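Local coordinates for protein nicotinate-nucleotide pyrophosphorylase (Ehrlichia chaffeensis, PDB 3L0G) that probably converts quinolinate to nicotinate mononucleotide, with loss of carbon dioxide, as a phosphoribosyltransferase of NAD(+) biosynthesis, at residues C[56-70]-C[92-106]. Sequence-based numbering, arbitrary orientation.
Sequences NFAINTRENLVVCGI and DGDITGKNSTLVSGE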
# COMPACT_ATOMS: atom_id res chain seq x y z
N ASN C 56 -4.78 31.26 -9.11
CA ASN C 56 -5.37 30.55 -10.24
C ASN C 56 -4.29 29.73 -10.91
O ASN C 56 -3.20 30.21 -11.15
CB ASN C 56 -6.02 31.52 -11.26
CG ASN C 56 -7.23 32.26 -10.67
OD1 ASN C 56 -7.91 31.76 -9.78
ND2 ASN C 56 -7.48 33.48 -11.16
N PHE C 57 -4.62 28.48 -11.22
CA PHE C 57 -3.66 27.57 -11.85
C PHE C 57 -4.24 26.86 -13.06
O PHE C 57 -5.45 26.71 -13.17
CB PHE C 57 -3.18 26.54 -10.82
CG PHE C 57 -4.17 25.45 -10.51
CD1 PHE C 57 -4.16 24.26 -11.23
CD2 PHE C 57 -5.08 25.59 -9.48
CE1 PHE C 57 -5.05 23.25 -10.94
CE2 PHE C 57 -5.99 24.57 -9.19
CZ PHE C 57 -5.98 23.41 -9.93
N ALA C 58 -3.35 26.38 -13.93
CA ALA C 58 -3.67 25.51 -15.04
C ALA C 58 -2.55 24.49 -15.29
O ALA C 58 -1.35 24.82 -15.22
CB ALA C 58 -3.90 26.34 -16.33
N ILE C 59 -2.94 23.26 -15.58
CA ILE C 59 -2.03 22.22 -16.00
C ILE C 59 -2.14 22.22 -17.50
O ILE C 59 -3.20 21.91 -18.02
CB ILE C 59 -2.48 20.84 -15.45
CG1 ILE C 59 -2.57 20.86 -13.92
CG2 ILE C 59 -1.57 19.73 -15.96
CD1 ILE C 59 -1.35 20.40 -13.22
N ASN C 60 -1.06 22.58 -18.19
CA ASN C 60 -1.07 22.84 -19.61
C ASN C 60 -0.06 21.95 -20.31
O ASN C 60 1.08 21.81 -19.86
CB ASN C 60 -0.72 24.33 -19.89
CG ASN C 60 -1.84 25.27 -19.51
OD1 ASN C 60 -3.03 24.93 -19.67
ND2 ASN C 60 -1.49 26.47 -19.04
N THR C 61 -0.49 21.31 -21.39
CA THR C 61 0.43 20.61 -22.30
C THR C 61 1.36 21.59 -23.02
O THR C 61 0.98 22.74 -23.28
CB THR C 61 -0.30 19.86 -23.39
OG1 THR C 61 -0.80 20.80 -24.36
CG2 THR C 61 -1.43 19.00 -22.81
N ARG C 62 2.56 21.13 -23.33
CA ARG C 62 3.50 21.89 -24.14
C ARG C 62 3.69 21.25 -25.51
O ARG C 62 4.59 21.66 -26.24
CB ARG C 62 4.87 21.99 -23.46
CG ARG C 62 4.89 22.27 -21.96
CD ARG C 62 4.21 23.56 -21.59
NE ARG C 62 4.54 23.95 -20.22
CZ ARG C 62 3.91 24.89 -19.51
NH1 ARG C 62 2.86 25.56 -20.01
NH2 ARG C 62 4.33 25.14 -18.27
N GLU C 63 2.86 20.25 -25.86
CA GLU C 63 2.91 19.59 -27.18
C GLU C 63 1.71 18.68 -27.31
O GLU C 63 0.99 18.48 -26.35
CB GLU C 63 4.16 18.74 -27.32
CG GLU C 63 4.38 17.86 -26.08
CD GLU C 63 5.55 16.89 -26.18
OE1 GLU C 63 5.81 16.33 -27.26
OE2 GLU C 63 6.17 16.66 -25.12
N ASN C 64 1.53 18.11 -28.50
CA ASN C 64 0.50 17.10 -28.77
C ASN C 64 0.69 15.88 -27.86
O ASN C 64 1.82 15.46 -27.62
CB ASN C 64 0.59 16.61 -30.24
CG ASN C 64 0.11 17.65 -31.28
OD1 ASN C 64 -0.30 18.75 -30.95
ND2 ASN C 64 0.14 17.26 -32.55
N LEU C 65 -0.41 15.29 -27.40
CA LEU C 65 -0.33 14.08 -26.59
C LEU C 65 -1.69 13.42 -26.43
O LEU C 65 -2.76 14.04 -26.70
CB LEU C 65 0.31 14.36 -25.23
CG LEU C 65 -0.19 15.56 -24.42
CD1 LEU C 65 -1.53 15.21 -23.80
CD2 LEU C 65 0.80 15.92 -23.32
N VAL C 66 -1.63 12.15 -26.07
CA VAL C 66 -2.81 11.40 -25.64
C VAL C 66 -2.85 11.57 -24.13
O VAL C 66 -1.89 11.23 -23.44
CB VAL C 66 -2.75 9.92 -26.03
CG1 VAL C 66 -3.92 9.22 -25.44
CG2 VAL C 66 -2.73 9.73 -27.61
N VAL C 67 -3.95 12.13 -23.63
CA VAL C 67 -4.06 12.42 -22.19
C VAL C 67 -4.13 11.12 -21.41
O VAL C 67 -4.91 10.23 -21.77
CB VAL C 67 -5.31 13.29 -21.87
CG1 VAL C 67 -5.50 13.46 -20.37
CG2 VAL C 67 -5.20 14.68 -22.52
N CYS C 68 -3.31 11.00 -20.37
CA CYS C 68 -3.39 9.83 -19.48
C CYS C 68 -2.92 10.19 -18.07
O CYS C 68 -1.95 10.93 -17.91
CB CYS C 68 -2.58 8.67 -20.04
SG CYS C 68 -3.02 7.03 -19.31
N GLY C 69 -3.61 9.69 -17.05
CA GLY C 69 -3.24 9.93 -15.66
C GLY C 69 -4.12 10.93 -14.95
O GLY C 69 -3.84 11.30 -13.81
N ILE C 70 -5.18 11.40 -15.62
CA ILE C 70 -6.10 12.37 -14.99
C ILE C 70 -6.74 11.86 -13.69
O ILE C 70 -6.88 12.65 -12.73
CB ILE C 70 -7.19 12.88 -15.95
CG1 ILE C 70 -6.60 13.68 -17.09
CG2 ILE C 70 -8.19 13.79 -15.21
CD1 ILE C 70 -6.06 15.04 -16.63
N ASP C 92 -8.90 11.00 -19.74
CA ASP C 92 -7.97 10.01 -20.25
C ASP C 92 -8.43 9.42 -21.59
O ASP C 92 -9.57 9.03 -21.76
CB ASP C 92 -7.75 8.91 -19.21
CG ASP C 92 -6.71 9.31 -18.15
OD1 ASP C 92 -6.47 10.52 -17.92
OD2 ASP C 92 -6.12 8.40 -17.55
N GLY C 93 -7.51 9.40 -22.55
CA GLY C 93 -7.82 8.92 -23.89
C GLY C 93 -8.13 10.03 -24.88
O GLY C 93 -8.12 9.79 -26.09
N ASP C 94 -8.44 11.24 -24.38
CA ASP C 94 -8.54 12.42 -25.27
C ASP C 94 -7.20 12.70 -25.95
O ASP C 94 -6.12 12.60 -25.33
CB ASP C 94 -8.97 13.66 -24.52
CG ASP C 94 -10.42 13.62 -24.05
OD1 ASP C 94 -11.23 12.82 -24.57
OD2 ASP C 94 -10.75 14.39 -23.14
N ILE C 95 -7.28 13.01 -27.23
CA ILE C 95 -6.13 13.41 -28.00
C ILE C 95 -6.21 14.93 -28.11
O ILE C 95 -7.24 15.49 -28.53
CB ILE C 95 -6.10 12.69 -29.40
CG1 ILE C 95 -5.97 11.17 -29.16
CG2 ILE C 95 -4.95 13.24 -30.28
CD1 ILE C 95 -5.88 10.26 -30.44
N THR C 96 -5.15 15.60 -27.68
CA THR C 96 -5.15 17.07 -27.62
C THR C 96 -3.84 17.70 -28.15
O THR C 96 -2.82 17.00 -28.35
CB THR C 96 -5.45 17.52 -26.19
OG1 THR C 96 -6.04 18.83 -26.21
CG2 THR C 96 -4.20 17.45 -25.35
N GLY C 97 -3.89 19.00 -28.41
CA GLY C 97 -2.78 19.71 -29.02
C GLY C 97 -1.87 20.41 -28.02
O GLY C 97 -2.09 20.36 -26.84
N LYS C 98 -0.83 21.04 -28.56
CA LYS C 98 0.05 21.94 -27.84
C LYS C 98 -0.76 23.08 -27.14
O LYS C 98 -1.73 23.62 -27.69
CB LYS C 98 1.05 22.53 -28.86
CG LYS C 98 2.05 23.51 -28.27
CD LYS C 98 3.12 23.91 -29.23
CE LYS C 98 3.96 25.06 -28.62
NZ LYS C 98 5.15 25.33 -29.48
N ASN C 99 -0.32 23.45 -25.94
CA ASN C 99 -0.95 24.54 -25.16
C ASN C 99 -2.44 24.28 -24.90
O ASN C 99 -3.28 25.17 -25.02
CB ASN C 99 -0.73 25.90 -25.85
CG ASN C 99 0.73 26.25 -25.97
OD1 ASN C 99 1.55 25.83 -25.14
ND2 ASN C 99 1.08 27.00 -27.01
N SER C 100 -2.75 23.03 -24.58
CA SER C 100 -4.06 22.64 -24.17
C SER C 100 -4.11 22.54 -22.63
O SER C 100 -3.23 21.90 -22.03
CB SER C 100 -4.39 21.30 -24.81
OG SER C 100 -5.65 20.83 -24.36
N THR C 101 -5.15 23.14 -22.03
CA THR C 101 -5.45 23.05 -20.61
C THR C 101 -6.21 21.78 -20.28
O THR C 101 -7.37 21.59 -20.67
CB THR C 101 -6.26 24.28 -20.13
OG1 THR C 101 -5.56 25.48 -20.48
CG2 THR C 101 -6.49 24.25 -18.58
N LEU C 102 -5.53 20.90 -19.55
CA LEU C 102 -6.11 19.67 -19.08
C LEU C 102 -7.01 19.92 -17.88
O LEU C 102 -8.07 19.33 -17.78
CB LEU C 102 -4.98 18.72 -18.67
CG LEU C 102 -3.92 18.34 -19.73
CD1 LEU C 102 -3.06 17.17 -19.20
CD2 LEU C 102 -4.62 17.97 -21.02
N VAL C 103 -6.54 20.76 -16.94
CA VAL C 103 -7.24 21.04 -15.70
C VAL C 103 -6.94 22.47 -15.34
O VAL C 103 -5.85 22.97 -15.61
CB VAL C 103 -6.73 20.13 -14.53
CG1 VAL C 103 -7.45 20.45 -13.24
CG2 VAL C 103 -6.93 18.66 -14.86
N SER C 104 -7.91 23.17 -14.77
CA SER C 104 -7.65 24.49 -14.26
C SER C 104 -8.39 24.67 -12.95
O SER C 104 -9.32 23.91 -12.62
CB SER C 104 -8.11 25.53 -15.29
OG SER C 104 -9.51 25.58 -15.38
N GLY C 105 -8.01 25.68 -12.20
CA GLY C 105 -8.72 25.97 -10.97
C GLY C 105 -8.11 27.05 -10.10
O GLY C 105 -7.29 27.86 -10.57
N GLU C 106 -8.51 27.03 -8.83
CA GLU C 106 -8.05 27.98 -7.81
C GLU C 106 -7.58 27.17 -6.59
O GLU C 106 -8.24 26.21 -6.22
CB GLU C 106 -9.18 28.93 -7.39
CG GLU C 106 -10.14 29.35 -8.51
CD GLU C 106 -10.89 30.65 -8.21
OE1 GLU C 106 -10.67 31.23 -7.12
OE2 GLU C 106 -11.70 31.09 -9.05
O HOH W 1 1.23 25.73 -22.64
O HOH W 2 -0.97 21.23 -31.59
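Thr61 OG1 works in both directions: it donates to Gly97 O at 2.8 Å, in the carbonyl plane on a lone pair, and accepts from Ser100 N at 3.0 Å. A chi1 of 74° places the hydroxyl close to both its own backbone N and C, which turns it into the 97-100 turn and leaves Thr61 CG2 3.8 Å from Leu102 CD2; Val67 CG2 reaches that leucine methyl too, at 3.7 Å. The carboxylate of Asp92 accepts two backbone N-H groups at the start of helix 70-79: OD2 takes Gly69 N, the N-cap residue, 30° out of its plane, and OD1 receives Ile70 N at 2.8 Å through its syn lone pair. Tyr163 OH also binds OD2. Strands 56-61 and 103-106 run antiparallel in the four-stranded sheet of the N-terminal domain, with a beta bulge where Ile59 O takes Leu102 N; past it both chains bend into the small 65-66/95-96 ribbon. On the Ala58 face, Thr101 OG1 donates to Asn60 OD1 at 2.7 Å. On the other, Gly105 N lies over the centre of one face of the Phe57 ring, 3.7 Å from its plane; the Phe57 ring also meets that of Phe77, planes about 70° apart.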